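Long-range contacts in PTS-dependent dihydroxyacetone kinase operon regulatory protein (Escherichia coli, PDB 4LRZ), which activates the dhaKLM operon from a sigma-70 promoter and represses its own expression, the chain here being its sensor region: residues Leu100-Gly105 against Gln138-Trp143; Glu72-Ile77 against Gln92-Leu97; Val271-Glu276 against Ala284-Lys289; Gly215-Asp220 against Ala230-Val235; Cys146-Phe151 against Ala180-Val185. All blocks are in the same frame, centred on the assembly; numbering follows the deposited sequence.

Contact 1. Residues Leu100-Gly105 against Gln138-Trp143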
# COMPACT_ATOMS: atom_id res chain seq x y z
N LEU F 100 -4.86 -35.94 -9.49
CA LEU F 100 -3.69 -35.84 -10.36
C LEU F 100 -2.40 -35.57 -9.62
O LEU F 100 -1.35 -35.46 -10.27
CB LEU F 100 -3.89 -34.73 -11.41
CG LEU F 100 -5.09 -34.90 -12.34
CD1 LEU F 100 -5.13 -33.76 -13.33
CD2 LEU F 100 -5.02 -36.27 -13.06
N GLY F 101 -2.46 -35.45 -8.29
CA GLY F 101 -1.27 -35.11 -7.48
C GLY F 101 -1.11 -33.69 -6.94
O GLY F 101 -0.11 -33.38 -6.23
N PHE F 102 -2.04 -32.79 -7.25
CA PHE F 102 -1.89 -31.43 -6.78
C PHE F 102 -2.52 -31.28 -5.40
O PHE F 102 -3.73 -31.28 -5.29
CB PHE F 102 -2.53 -30.45 -7.75
CG PHE F 102 -1.96 -30.45 -9.14
CD1 PHE F 102 -2.66 -31.00 -10.19
CD2 PHE F 102 -0.74 -29.84 -9.40
CE1 PHE F 102 -2.17 -30.97 -11.50
CE2 PHE F 102 -0.24 -29.80 -10.70
CZ PHE F 102 -0.95 -30.38 -11.76
N ASN F 103 -1.71 -31.17 -4.35
CA ASN F 103 -2.17 -31.04 -2.98
C ASN F 103 -1.33 -29.95 -2.38
O ASN F 103 -0.42 -29.47 -3.02
CB ASN F 103 -1.89 -32.34 -2.22
CG ASN F 103 -2.64 -33.52 -2.77
OD1 ASN F 103 -3.88 -33.58 -2.70
ND2 ASN F 103 -1.90 -34.47 -3.34
N ASP F 104 -1.60 -29.58 -1.13
CA ASP F 104 -0.70 -28.69 -0.39
C ASP F 104 0.69 -29.33 -0.37
O ASP F 104 0.84 -30.51 -0.12
CB ASP F 104 -1.17 -28.49 1.06
CG ASP F 104 -2.42 -27.67 1.16
OD1 ASP F 104 -2.97 -27.64 2.27
OD2 ASP F 104 -2.88 -27.08 0.17
N GLY F 105 1.70 -28.51 -0.65
CA GLY F 105 3.09 -29.00 -0.75
C GLY F 105 3.59 -29.64 -2.03
O GLY F 105 4.78 -29.95 -2.11
N GLN F 138 0.46 -34.89 -21.31
CA GLN F 138 -0.89 -35.22 -21.80
C GLN F 138 -1.96 -35.23 -20.72
O GLN F 138 -3.14 -35.01 -21.01
CB GLN F 138 -0.90 -36.59 -22.51
CG GLN F 138 -0.44 -36.53 -23.97
CD GLN F 138 0.02 -37.90 -24.53
OE1 GLN F 138 -0.34 -38.98 -24.03
NE2 GLN F 138 0.83 -37.84 -25.59
N VAL F 139 -1.56 -35.51 -19.48
CA VAL F 139 -2.50 -35.57 -18.38
C VAL F 139 -3.19 -34.21 -18.17
O VAL F 139 -4.35 -34.14 -17.75
CB VAL F 139 -1.83 -36.15 -17.09
CG1 VAL F 139 -2.56 -35.72 -15.83
CG2 VAL F 139 -1.77 -37.66 -17.19
N LEU F 140 -2.50 -33.13 -18.55
CA LEU F 140 -3.02 -31.77 -18.39
C LEU F 140 -3.83 -31.23 -19.57
O LEU F 140 -4.31 -30.10 -19.51
CB LEU F 140 -1.89 -30.80 -18.03
CG LEU F 140 -1.16 -31.11 -16.71
CD1 LEU F 140 -0.11 -30.05 -16.39
CD2 LEU F 140 -2.13 -31.28 -15.51
N TRP F 141 -4.02 -32.04 -20.62
CA TRP F 141 -4.74 -31.56 -21.82
C TRP F 141 -6.21 -31.22 -21.57
O TRP F 141 -6.82 -30.52 -22.36
CB TRP F 141 -4.59 -32.54 -22.98
CG TRP F 141 -3.17 -32.59 -23.60
CD1 TRP F 141 -2.02 -32.02 -23.09
CD2 TRP F 141 -2.77 -33.26 -24.81
NE1 TRP F 141 -0.95 -32.29 -23.91
CE2 TRP F 141 -1.38 -33.04 -24.97
CE3 TRP F 141 -3.45 -34.03 -25.78
CZ2 TRP F 141 -0.65 -33.56 -26.06
CZ3 TRP F 141 -2.73 -34.55 -26.87
CH2 TRP F 141 -1.34 -34.32 -27.00
N ASN F 142 -6.77 -31.72 -20.48
CA ASN F 142 -8.12 -31.38 -20.08
C ASN F 142 -8.24 -30.10 -19.27
O ASN F 142 -9.35 -29.70 -18.99
CB ASN F 142 -8.73 -32.54 -19.31
CG ASN F 142 -8.92 -33.71 -20.17
OD1 ASN F 142 -8.23 -34.72 -20.00
ND2 ASN F 142 -9.77 -33.57 -21.19
N TRP F 143 -7.11 -29.50 -18.92
CA TRP F 143 -7.03 -28.35 -18.04
C TRP F 143 -6.57 -27.07 -18.73
O TRP F 143 -5.85 -27.12 -19.75
CB TRP F 143 -6.13 -28.67 -16.84
CG TRP F 143 -6.71 -29.75 -16.09
CD1 TRP F 143 -6.58 -31.09 -16.34
CD2 TRP F 143 -7.67 -29.64 -15.04
NE1 TRP F 143 -7.36 -31.82 -15.47
CE2 TRP F 143 -8.03 -30.95 -14.66
CE3 TRP F 143 -8.24 -28.56 -14.37
CZ2 TRP F 143 -8.94 -31.21 -13.65
CZ3 TRP F 143 -9.11 -28.81 -13.35
CH2 TRP F 143 -9.46 -30.13 -13.00
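L100 and V139 mark the closest approach of the two backbones, with their CA atoms still 8.1 Å apart, so that only side chains bridge 100-105 and the turn 138-143. Both methyls of L100 are used. CD2 meets V139 CG1 tip to tip at 3.7 Å, while CD1 reaches W143 NE1 at 3.6 Å, slanting to the indole so that neither its face nor its edge is clearly addressed. The torsions explain this reach: CG lies opposite the carbonyl carbon (chi1 -59°) and chi2 is close to 180°, which extends the leucine toward the turn. A second apolar meeting lies beside it, where L140 CD2 sits near the plane of the F102 ring, at its edge, 4.0 Å from CE1. L140 itself belongs to a short 3-10 turn, in which W141 N bonds Q138 O. G101 ends helix 91-99 in a Schellman motif with positive phi (103°), a backbone shape in which a beta carbon would jam against the preceding carbonyl O. Around the contact, L100 O accepts a bond from W32 NE1, F102 packs on L97, and W143, at the start of strand 143-151, lies against T93, Q96 and L97 of helix 91-99.

Contact 2. Residues Glu72-Ile77 against Gln92-Leu97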
# COMPACT_ATOMS: atom_id res chain seq x y z
N GLU F 72 -16.75 -24.52 -11.91
CA GLU F 72 -15.77 -25.61 -11.75
C GLU F 72 -14.34 -25.06 -11.88
O GLU F 72 -13.80 -25.01 -12.98
CB GLU F 72 -15.99 -26.71 -12.80
CG GLU F 72 -17.23 -27.62 -12.57
CD GLU F 72 -17.57 -28.52 -13.77
OE1 GLU F 72 -18.62 -28.27 -14.41
OE2 GLU F 72 -16.80 -29.47 -14.09
N CYS F 73 -13.76 -24.63 -10.76
CA CYS F 73 -12.42 -24.10 -10.80
C CYS F 73 -11.76 -24.14 -9.44
O CYS F 73 -12.40 -24.38 -8.43
CB CYS F 73 -12.37 -22.68 -11.37
SG CYS F 73 -12.77 -21.41 -10.16
N ALA F 74 -10.45 -23.91 -9.41
CA ALA F 74 -9.68 -23.97 -8.19
C ALA F 74 -8.72 -22.82 -8.26
O ALA F 74 -8.24 -22.43 -9.34
CB ALA F 74 -8.92 -25.28 -8.14
N LEU F 75 -8.38 -22.32 -7.09
CA LEU F 75 -7.41 -21.24 -6.99
C LEU F 75 -6.25 -21.76 -6.11
O LEU F 75 -6.51 -22.46 -5.10
CB LEU F 75 -8.08 -20.01 -6.39
CG LEU F 75 -9.23 -19.37 -7.21
CD1 LEU F 75 -10.22 -18.57 -6.33
CD2 LEU F 75 -8.67 -18.47 -8.29
N PHE F 76 -5.02 -21.41 -6.48
CA PHE F 76 -3.82 -21.85 -5.79
C PHE F 76 -2.95 -20.65 -5.41
O PHE F 76 -2.80 -19.73 -6.18
CB PHE F 76 -2.94 -22.70 -6.75
CG PHE F 76 -3.48 -24.09 -7.12
CD1 PHE F 76 -4.52 -24.69 -6.43
CD2 PHE F 76 -2.82 -24.83 -8.13
CE1 PHE F 76 -4.94 -26.00 -6.77
CE2 PHE F 76 -3.21 -26.15 -8.47
CZ PHE F 76 -4.29 -26.72 -7.78
N ILE F 77 -2.33 -20.70 -4.23
CA ILE F 77 -1.15 -19.86 -3.98
C ILE F 77 0.11 -20.77 -4.02
O ILE F 77 0.11 -21.80 -3.40
CB ILE F 77 -1.15 -19.21 -2.58
CG1 ILE F 77 -2.55 -19.15 -2.04
CG2 ILE F 77 -0.45 -17.83 -2.64
CD1 ILE F 77 -2.86 -17.79 -1.21
N GLN F 92 -15.32 -30.37 -5.84
CA GLN F 92 -15.12 -31.34 -6.92
C GLN F 92 -13.84 -31.09 -7.75
O GLN F 92 -13.09 -32.02 -8.09
CB GLN F 92 -16.35 -31.39 -7.82
CG GLN F 92 -16.25 -32.40 -9.01
CD GLN F 92 -17.39 -32.23 -10.03
OE1 GLN F 92 -18.36 -32.99 -10.03
NE2 GLN F 92 -17.29 -31.20 -10.88
N THR F 93 -13.60 -29.83 -8.09
CA THR F 93 -12.47 -29.50 -8.93
C THR F 93 -11.20 -29.78 -8.12
O THR F 93 -10.28 -30.40 -8.61
CB THR F 93 -12.61 -28.08 -9.51
OG1 THR F 93 -13.88 -27.98 -10.18
CG2 THR F 93 -11.54 -27.76 -10.50
N LEU F 94 -11.21 -29.38 -6.86
CA LEU F 94 -10.13 -29.66 -5.93
C LEU F 94 -9.90 -31.14 -5.74
O LEU F 94 -8.74 -31.55 -5.64
CB LEU F 94 -10.36 -29.03 -4.57
CG LEU F 94 -10.22 -27.51 -4.62
CD1 LEU F 94 -10.76 -26.81 -3.33
CD2 LEU F 94 -8.76 -27.16 -4.92
N GLN F 95 -10.96 -31.94 -5.71
CA GLN F 95 -10.70 -33.37 -5.65
C GLN F 95 -10.09 -33.91 -6.95
O GLN F 95 -9.19 -34.74 -6.87
CB GLN F 95 -11.88 -34.24 -5.11
CG GLN F 95 -12.99 -34.62 -6.10
CD GLN F 95 -12.69 -35.82 -7.05
OE1 GLN F 95 -11.72 -36.58 -6.85
NE2 GLN F 95 -13.54 -35.98 -8.08
N GLN F 96 -10.54 -33.44 -8.11
CA GLN F 96 -9.93 -33.87 -9.39
C GLN F 96 -8.43 -33.49 -9.51
O GLN F 96 -7.60 -34.30 -9.95
CB GLN F 96 -10.71 -33.34 -10.58
CG GLN F 96 -12.17 -33.80 -10.60
CD GLN F 96 -13.03 -33.11 -11.67
OE1 GLN F 96 -12.59 -32.18 -12.35
NE2 GLN F 96 -14.27 -33.58 -11.82
N LEU F 97 -8.07 -32.28 -9.10
CA LEU F 97 -6.68 -31.84 -9.15
C LEU F 97 -5.84 -32.61 -8.14
O LEU F 97 -4.68 -32.94 -8.39
CB LEU F 97 -6.59 -30.33 -8.91
CG LEU F 97 -7.14 -29.57 -10.10
CD1 LEU F 97 -7.44 -28.11 -9.70
CD2 LEU F 97 -6.16 -29.70 -11.27
O HOH W 1 -14.32 -29.83 -12.05
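A74 CB points from strand 74-79 of the GAF-domain sheet toward helix 91-99, and lands between two leucine methyls one turn apart: L94 CD2 at 3.7 Å and L97 CD1 at 3.6 Å. The segment axes pass 8.9 Å apart at 59°, a spacing that the small alanine suits. F76 flanks the same two leucines with its ring end. L94 CD2 lies near the ring plane at the edge, whereas L97 CD1 approaches CZ obliquely at 3.9 Å. With chi1 at -55°, T93 turns CG2 toward the backbone of C73 and OG1 toward E72, whose side chain runs across it at about a right angle; the hydrogen bond of OG1 within the chain goes to D90 OD2. The E72 carboxylate and Q92 amide planes stand 74° apart, and OE2 stays 3.7 Å from NE2; a water lies between them, donating to E72 OE2 but only weakly accepting from Q92 NE2. An alanine in place of E72 removes the carboxylate, and the water would probably lose its one partner from 72-77 and become freer to shift. That water is 3.2 Å from E72 OE2, 2.7 Å from T93 OG1 and 2.9 Å from Q96 OE1.

Contact 3. Residues Val271-Glu276 against Ala284-Lys289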
# COMPACT_ATOMS: atom_id res chain seq x y z
N VAL F 271 16.10 33.20 22.08
CA VAL F 271 15.42 34.40 22.61
C VAL F 271 14.87 34.16 24.03
O VAL F 271 14.55 33.02 24.39
CB VAL F 271 14.25 34.81 21.65
CG1 VAL F 271 13.56 36.08 22.13
CG2 VAL F 271 14.76 34.99 20.22
N GLU F 272 14.75 35.22 24.84
CA GLU F 272 14.11 35.14 26.17
C GLU F 272 12.58 35.11 26.08
O GLU F 272 11.99 35.74 25.20
CB GLU F 272 14.52 36.30 27.07
CG GLU F 272 15.99 36.34 27.47
CD GLU F 272 16.28 37.45 28.48
OE1 GLU F 272 15.88 37.31 29.65
OE2 GLU F 272 16.90 38.46 28.09
N ALA F 273 11.95 34.39 27.02
CA ALA F 273 10.48 34.23 27.05
C ALA F 273 9.93 33.85 28.42
O ALA F 273 10.55 33.08 29.18
CB ALA F 273 10.03 33.21 26.01
N THR F 274 8.74 34.39 28.70
CA THR F 274 8.04 34.20 29.97
C THR F 274 6.70 33.50 29.74
O THR F 274 5.85 34.02 29.01
CB THR F 274 7.81 35.56 30.69
OG1 THR F 274 9.07 36.19 30.93
CG2 THR F 274 7.10 35.38 32.02
N PHE F 275 6.50 32.35 30.38
CA PHE F 275 5.28 31.55 30.21
C PHE F 275 4.31 31.58 31.39
O PHE F 275 4.68 31.95 32.51
CB PHE F 275 5.64 30.08 29.94
CG PHE F 275 6.34 29.86 28.64
CD1 PHE F 275 5.61 29.54 27.51
CD2 PHE F 275 7.72 29.94 28.56
CE1 PHE F 275 6.25 29.32 26.30
CE2 PHE F 275 8.38 29.73 27.36
CZ PHE F 275 7.64 29.41 26.22
N GLU F 276 3.07 31.15 31.13
CA GLU F 276 2.05 30.93 32.16
C GLU F 276 1.42 29.52 32.11
O GLU F 276 0.78 29.14 31.12
CB GLU F 276 0.95 32.00 32.07
CG GLU F 276 -0.26 31.72 32.98
CD GLU F 276 -1.29 32.85 32.98
OE1 GLU F 276 -1.76 33.21 34.08
OE2 GLU F 276 -1.62 33.36 31.88
N ALA F 284 12.32 31.37 30.56
CA ALA F 284 13.07 30.42 29.72
C ALA F 284 13.69 31.07 28.50
O ALA F 284 13.28 32.15 28.06
CB ALA F 284 12.16 29.27 29.28
N VAL F 285 14.71 30.40 27.96
CA VAL F 285 15.30 30.77 26.69
C VAL F 285 14.85 29.75 25.64
O VAL F 285 14.96 28.54 25.84
CB VAL F 285 16.84 30.93 26.78
CG1 VAL F 285 17.45 29.85 27.68
CG2 VAL F 285 17.50 30.92 25.39
N ILE F 286 14.30 30.24 24.54
CA ILE F 286 13.61 29.39 23.60
C ILE F 286 14.17 29.50 22.20
O ILE F 286 14.91 30.42 21.90
CB ILE F 286 12.11 29.72 23.56
CG1 ILE F 286 11.90 31.05 22.84
CG2 ILE F 286 11.53 29.75 24.96
CD1 ILE F 286 10.57 31.18 22.17
N THR F 287 13.81 28.53 21.36
CA THR F 287 13.95 28.61 19.90
C THR F 287 12.62 28.18 19.30
O THR F 287 11.97 27.27 19.81
CB THR F 287 15.09 27.70 19.36
OG1 THR F 287 16.35 28.36 19.55
CG2 THR F 287 14.93 27.41 17.87
N LEU F 288 12.19 28.86 18.25
CA LEU F 288 10.98 28.47 17.56
C LEU F 288 11.31 28.11 16.14
O LEU F 288 11.80 28.94 15.40
CB LEU F 288 9.91 29.56 17.56
CG LEU F 288 8.64 29.07 16.84
CD1 LEU F 288 7.72 28.35 17.80
CD2 LEU F 288 7.90 30.20 16.16
N LYS F 289 11.00 26.88 15.77
CA LYS F 289 11.30 26.35 14.45
C LYS F 289 10.01 26.11 13.69
O LYS F 289 9.28 25.19 14.01
CB LYS F 289 12.10 25.05 14.59
CG LYS F 289 12.35 24.30 13.30
CD LYS F 289 13.43 24.95 12.44
CE LYS F 289 14.09 23.92 11.56
NZ LYS F 289 14.73 24.56 10.38
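I286 and F275 meet because of their first torsions: at chi1 72° I286 holds CG1 in the crowded position between its backbone N and carbonyl carbon, leaving CG2 to face F275, whose ring is swung opposite its own carbonyl carbon. CG2 lies in the ring plane at the edge, 4.0 Å from F275 CE2, and touches A273 CB at 3.9 Å. A284 CB lies at the same ring edge, 4.3 Å from CE2. These strands form the last hairpin but one of the PAS fold, antiparallel but strongly twisted, the segment axes standing at 114°, with 271-276 at one edge of the sheet within this chain. A273 and A284 are a hydrogen-bonded pair, each N bonding the other's O at 2.8 Å. V271 and I286 form another: I286 N to V271 O is nearly straight (168°), the return bond from V271 N to I286 O weak. Between them E272 and V285 make a non-hydrogen-bonded pair, their side chains on the other face. L258 of helix 256-264 covers both I286 and F275.

Contact 4. Residues Gly215-Asp220 against Ala230-Val235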
# COMPACT_ATOMS: atom_id res chain seq x y z
N GLY F 215 14.35 20.88 26.14
CA GLY F 215 12.92 20.58 26.21
C GLY F 215 12.32 20.79 24.84
O GLY F 215 12.77 21.66 24.09
N VAL F 216 11.33 19.99 24.48
CA VAL F 216 10.63 20.22 23.21
C VAL F 216 9.13 19.99 23.23
O VAL F 216 8.63 19.04 23.87
CB VAL F 216 11.35 19.61 21.92
CG1 VAL F 216 12.50 18.71 22.27
CG2 VAL F 216 10.35 18.97 20.92
N ILE F 217 8.43 20.89 22.55
CA ILE F 217 7.00 20.83 22.38
C ILE F 217 6.79 21.05 20.91
O ILE F 217 7.44 21.91 20.31
CB ILE F 217 6.34 21.96 23.18
CG1 ILE F 217 6.37 21.63 24.66
CG2 ILE F 217 4.88 22.10 22.84
CD1 ILE F 217 6.83 22.79 25.50
N SER F 218 5.91 20.28 20.30
CA SER F 218 5.65 20.45 18.89
C SER F 218 4.20 20.30 18.56
O SER F 218 3.53 19.36 19.04
CB SER F 218 6.46 19.46 18.09
OG SER F 218 6.21 19.62 16.70
N TRP F 219 3.71 21.20 17.71
CA TRP F 219 2.32 21.13 17.32
C TRP F 219 2.04 21.21 15.81
O TRP F 219 2.90 21.61 15.00
CB TRP F 219 1.46 22.09 18.14
CG TRP F 219 1.75 23.53 17.91
CD1 TRP F 219 1.15 24.35 17.01
CD2 TRP F 219 2.74 24.33 18.58
NE1 TRP F 219 1.68 25.61 17.08
CE2 TRP F 219 2.66 25.63 18.03
CE3 TRP F 219 3.68 24.08 19.60
CZ2 TRP F 219 3.46 26.69 18.47
CZ3 TRP F 219 4.48 25.12 20.03
CH2 TRP F 219 4.37 26.42 19.46
N ASP F 220 0.81 20.84 15.49
CA ASP F 220 0.18 20.70 14.17
C ASP F 220 -0.15 22.01 13.52
O ASP F 220 -0.19 23.01 14.21
CB ASP F 220 -1.20 20.05 14.42
CG ASP F 220 -1.28 18.76 13.78
OD1 ASP F 220 -2.28 18.03 13.92
OD2 ASP F 220 -0.31 18.48 13.07
N ALA F 230 10.04 14.72 28.30
CA ALA F 230 9.99 14.86 29.76
C ALA F 230 10.43 16.24 30.24
O ALA F 230 9.78 16.83 31.09
CB ALA F 230 10.82 13.75 30.45
N GLN F 231 11.51 16.74 29.64
CA GLN F 231 12.14 18.01 30.00
C GLN F 231 11.19 19.20 29.83
O GLN F 231 11.13 20.08 30.69
CB GLN F 231 13.43 18.22 29.18
CG GLN F 231 14.48 17.07 29.19
CD GLN F 231 14.18 15.87 28.24
OE1 GLN F 231 13.19 15.14 28.42
NE2 GLN F 231 15.06 15.66 27.26
N ALA F 232 10.45 19.23 28.72
CA ALA F 232 9.53 20.34 28.45
C ALA F 232 8.31 20.28 29.38
O ALA F 232 7.73 21.31 29.73
CB ALA F 232 9.09 20.33 27.02
N ALA F 233 7.94 19.07 29.76
CA ALA F 233 6.71 18.85 30.47
C ALA F 233 6.86 19.20 31.95
O ALA F 233 5.89 19.61 32.59
CB ALA F 233 6.26 17.41 30.30
N ARG F 234 8.06 19.02 32.50
CA ARG F 234 8.30 19.43 33.89
C ARG F 234 8.39 20.96 33.99
O ARG F 234 7.72 21.55 34.83
CB ARG F 234 9.51 18.72 34.52
CG ARG F 234 10.84 18.95 33.82
CD ARG F 234 12.05 18.55 34.69
NE ARG F 234 13.21 18.23 33.85
CZ ARG F 234 13.45 17.03 33.28
NH1 ARG F 234 12.61 16.01 33.48
NH2 ARG F 234 14.52 16.85 32.52
N VAL F 235 9.18 21.57 33.09
CA VAL F 235 9.38 23.02 33.03
C VAL F 235 8.07 23.80 32.85
O VAL F 235 7.76 24.70 33.64
CB VAL F 235 10.38 23.41 31.94
CG1 VAL F 235 10.35 24.89 31.69
CG2 VAL F 235 11.80 22.95 32.31
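I217 and A232 supply the one apolar side-chain meeting between strand 215-219 and helix 230-235. At its CB, I217 is still 5.0 Å from A232 CB, and the chain branches there. CG2, the other branch, stays 6.2 Å from that methyl. CG1 takes the side opposite the carbonyl carbon (chi1 -74°), which carries it over to 3.8 Å from A232 CB. At the tip, CD1 touches the same methyl at 3.7 Å, so that the alanine is met by the length of the ethyl arm rather than by its end alone. From the helix, A232 CB presses onto the strand backbone as well, lying 3.4 Å from V216 N. This is the way the first strand of a PAS fold meets the short helix that follows the second one: strands 215-219 and 225-228 form a hairpin, and the chain then turns into 230-235, with the segment axes crossing at 89° and only 5.7 Å apart. Such closeness is consistent with a glycine at 215: G215 CA is 4.1 Å from A232 CA, and a beta carbon built on its backbone would come tightly against A232 CA. Q231 CB, one residue earlier on the helix, also lies against G215 CA, at 3.8 Å, and Q231 NE2 makes a weak bond to M212 O. L303 of strand 296-304 packs against both I217 and A232.

Contact 5. Residues Cys146-Phe151 against Ala180-Val185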
# COMPACT_ATOMS: atom_id res chain seq x y z
N CYS F 146 -4.13 -20.45 -15.46
CA CYS F 146 -3.68 -19.08 -15.55
C CYS F 146 -2.84 -18.82 -14.31
O CYS F 146 -3.17 -19.29 -13.22
CB CYS F 146 -4.86 -18.09 -15.49
SG CYS F 146 -6.03 -18.23 -16.85
N ALA F 147 -1.81 -18.01 -14.46
CA ALA F 147 -0.97 -17.70 -13.32
C ALA F 147 -0.27 -16.37 -13.50
O ALA F 147 0.02 -15.91 -14.63
CB ALA F 147 0.04 -18.83 -13.07
N THR F 148 0.03 -15.76 -12.38
CA THR F 148 0.76 -14.53 -12.42
C THR F 148 1.73 -14.60 -11.26
O THR F 148 1.34 -15.02 -10.18
CB THR F 148 -0.21 -13.31 -12.25
OG1 THR F 148 -1.17 -13.32 -13.33
CG2 THR F 148 0.54 -12.02 -12.29
N PRO F 149 2.96 -14.14 -11.46
CA PRO F 149 3.88 -14.10 -10.35
C PRO F 149 3.61 -12.89 -9.43
O PRO F 149 3.10 -11.87 -9.90
CB PRO F 149 5.24 -13.96 -11.04
CG PRO F 149 4.97 -13.23 -12.29
CD PRO F 149 3.62 -13.73 -12.72
N LEU F 150 3.96 -13.02 -8.15
CA LEU F 150 3.94 -11.84 -7.33
C LEU F 150 5.22 -11.53 -6.61
O LEU F 150 6.06 -12.43 -6.33
CB LEU F 150 2.76 -11.83 -6.37
CG LEU F 150 2.86 -12.52 -5.03
CD1 LEU F 150 2.61 -11.44 -4.05
CD2 LEU F 150 1.73 -13.54 -5.00
N PHE F 151 5.35 -10.25 -6.28
CA PHE F 151 6.62 -9.70 -5.84
C PHE F 151 6.64 -9.07 -4.44
O PHE F 151 5.66 -8.57 -3.96
CB PHE F 151 7.17 -8.75 -6.91
CG PHE F 151 7.36 -9.42 -8.27
CD1 PHE F 151 8.51 -10.15 -8.54
CD2 PHE F 151 6.35 -9.34 -9.26
CE1 PHE F 151 8.70 -10.81 -9.82
CE2 PHE F 151 6.52 -9.95 -10.54
CZ PHE F 151 7.69 -10.69 -10.82
N ALA F 180 -4.62 -9.25 -11.33
CA ALA F 180 -5.08 -8.22 -10.42
C ALA F 180 -4.92 -8.66 -8.96
O ALA F 180 -4.59 -7.83 -8.10
CB ALA F 180 -6.53 -7.90 -10.74
N ILE F 181 -5.18 -9.94 -8.68
CA ILE F 181 -5.00 -10.50 -7.33
C ILE F 181 -3.51 -10.57 -6.97
O ILE F 181 -3.13 -10.16 -5.89
CB ILE F 181 -5.66 -11.84 -7.15
CG1 ILE F 181 -7.17 -11.68 -7.18
CG2 ILE F 181 -5.26 -12.49 -5.85
CD1 ILE F 181 -7.89 -13.00 -7.36
N ALA F 182 -2.66 -11.00 -7.90
CA ALA F 182 -1.19 -10.96 -7.60
C ALA F 182 -0.73 -9.56 -7.32
O ALA F 182 0.01 -9.33 -6.38
CB ALA F 182 -0.27 -11.61 -8.72
N ARG F 183 -1.16 -8.62 -8.14
CA ARG F 183 -0.79 -7.23 -7.83
C ARG F 183 -1.33 -6.65 -6.53
O ARG F 183 -0.65 -5.85 -5.86
CB ARG F 183 -1.01 -6.32 -9.01
CG ARG F 183 0.35 -6.14 -9.71
CD ARG F 183 0.32 -6.39 -11.21
NE ARG F 183 -0.39 -5.32 -11.91
CZ ARG F 183 -0.16 -4.95 -13.18
NH1 ARG F 183 0.79 -5.55 -13.91
NH2 ARG F 183 -0.88 -3.98 -13.70
N GLU F 184 -2.52 -7.09 -6.13
CA GLU F 184 -3.12 -6.65 -4.89
C GLU F 184 -2.34 -7.21 -3.71
O GLU F 184 -1.98 -6.45 -2.83
CB GLU F 184 -4.60 -7.06 -4.85
CG GLU F 184 -5.14 -7.35 -3.46
CD GLU F 184 -6.68 -7.45 -3.41
OE1 GLU F 184 -7.25 -6.80 -2.50
OE2 GLU F 184 -7.32 -8.18 -4.23
N VAL F 185 -2.05 -8.51 -3.69
CA VAL F 185 -1.26 -9.12 -2.62
C VAL F 185 0.18 -8.47 -2.54
O VAL F 185 0.64 -8.02 -1.48
CB VAL F 185 -1.21 -10.66 -2.78
CG1 VAL F 185 -0.53 -11.30 -1.60
CG2 VAL F 185 -2.63 -11.24 -2.93
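L150 and A182 bring strand 143-151 and helix 174-211 to their nearest point, CA to CA 5.2 Å, and every touch between the two segments is by van der Waals contact. Apolar contacts come first. A182 CB points at the strand and is met by T148 CG2 at 3.7 Å and by L150 CB at 3.8 Å, so that one methyl fills the hollow between side chains two residues apart. L150 goes on to V185: its CD1 reaches V185 CG1 at 4.0 Å, the two side chains running slantwise past each other. The chi1 of L150, 86°, sets CG between backbone N and carbonyl carbon, and from there CD1 reaches V185. Carbon against carbonyl oxygen is the second kind. P149 O lies 3.6 Å from A182 CB, and L150 CB lies 3.7 Å from A182 O. The polar end of the contact is T148 OG1, which is hydrogen-bonded to T178 OG1, one helical turn before A182. Segment axes run 7.4 Å apart and nearly parallel, at 8°. Behind the contact face, R183 makes a salt bridge to D63 of the second subunit, and I181 packs on A180 of that subunit. V185 also touches L56 and A60 of helix 51-66. This is the GAF arrangement: helices 51-66 and 174-211 lie together on one face of the antiparallel sheet, here continuing into the dimer interface.

In the fold
Contacts 2, 1 and 5 follow each other along the chain within the GAF domain, and contacts 4 and 3 follow in the PAS fold. Contacts 1 and 2 have centres 10 Å apart: contact 1 begins just after helix 91-99 of contact 2, and W143 packs on that helix. Contact 5, centred about 18 Å from contact 2, reaches the same five-stranded sheet. Contacts 3 and 4, with centres 12 Å apart, sit on the second sheet, which has the same 2-1-5-4-3 strand order. Contacts 1 and 3 lie about 75 Å apart between centres. Helix 174-211, held against the GAF sheet in contact 5, runs on to strand 215-219 of contact 4 and so connects the two domains.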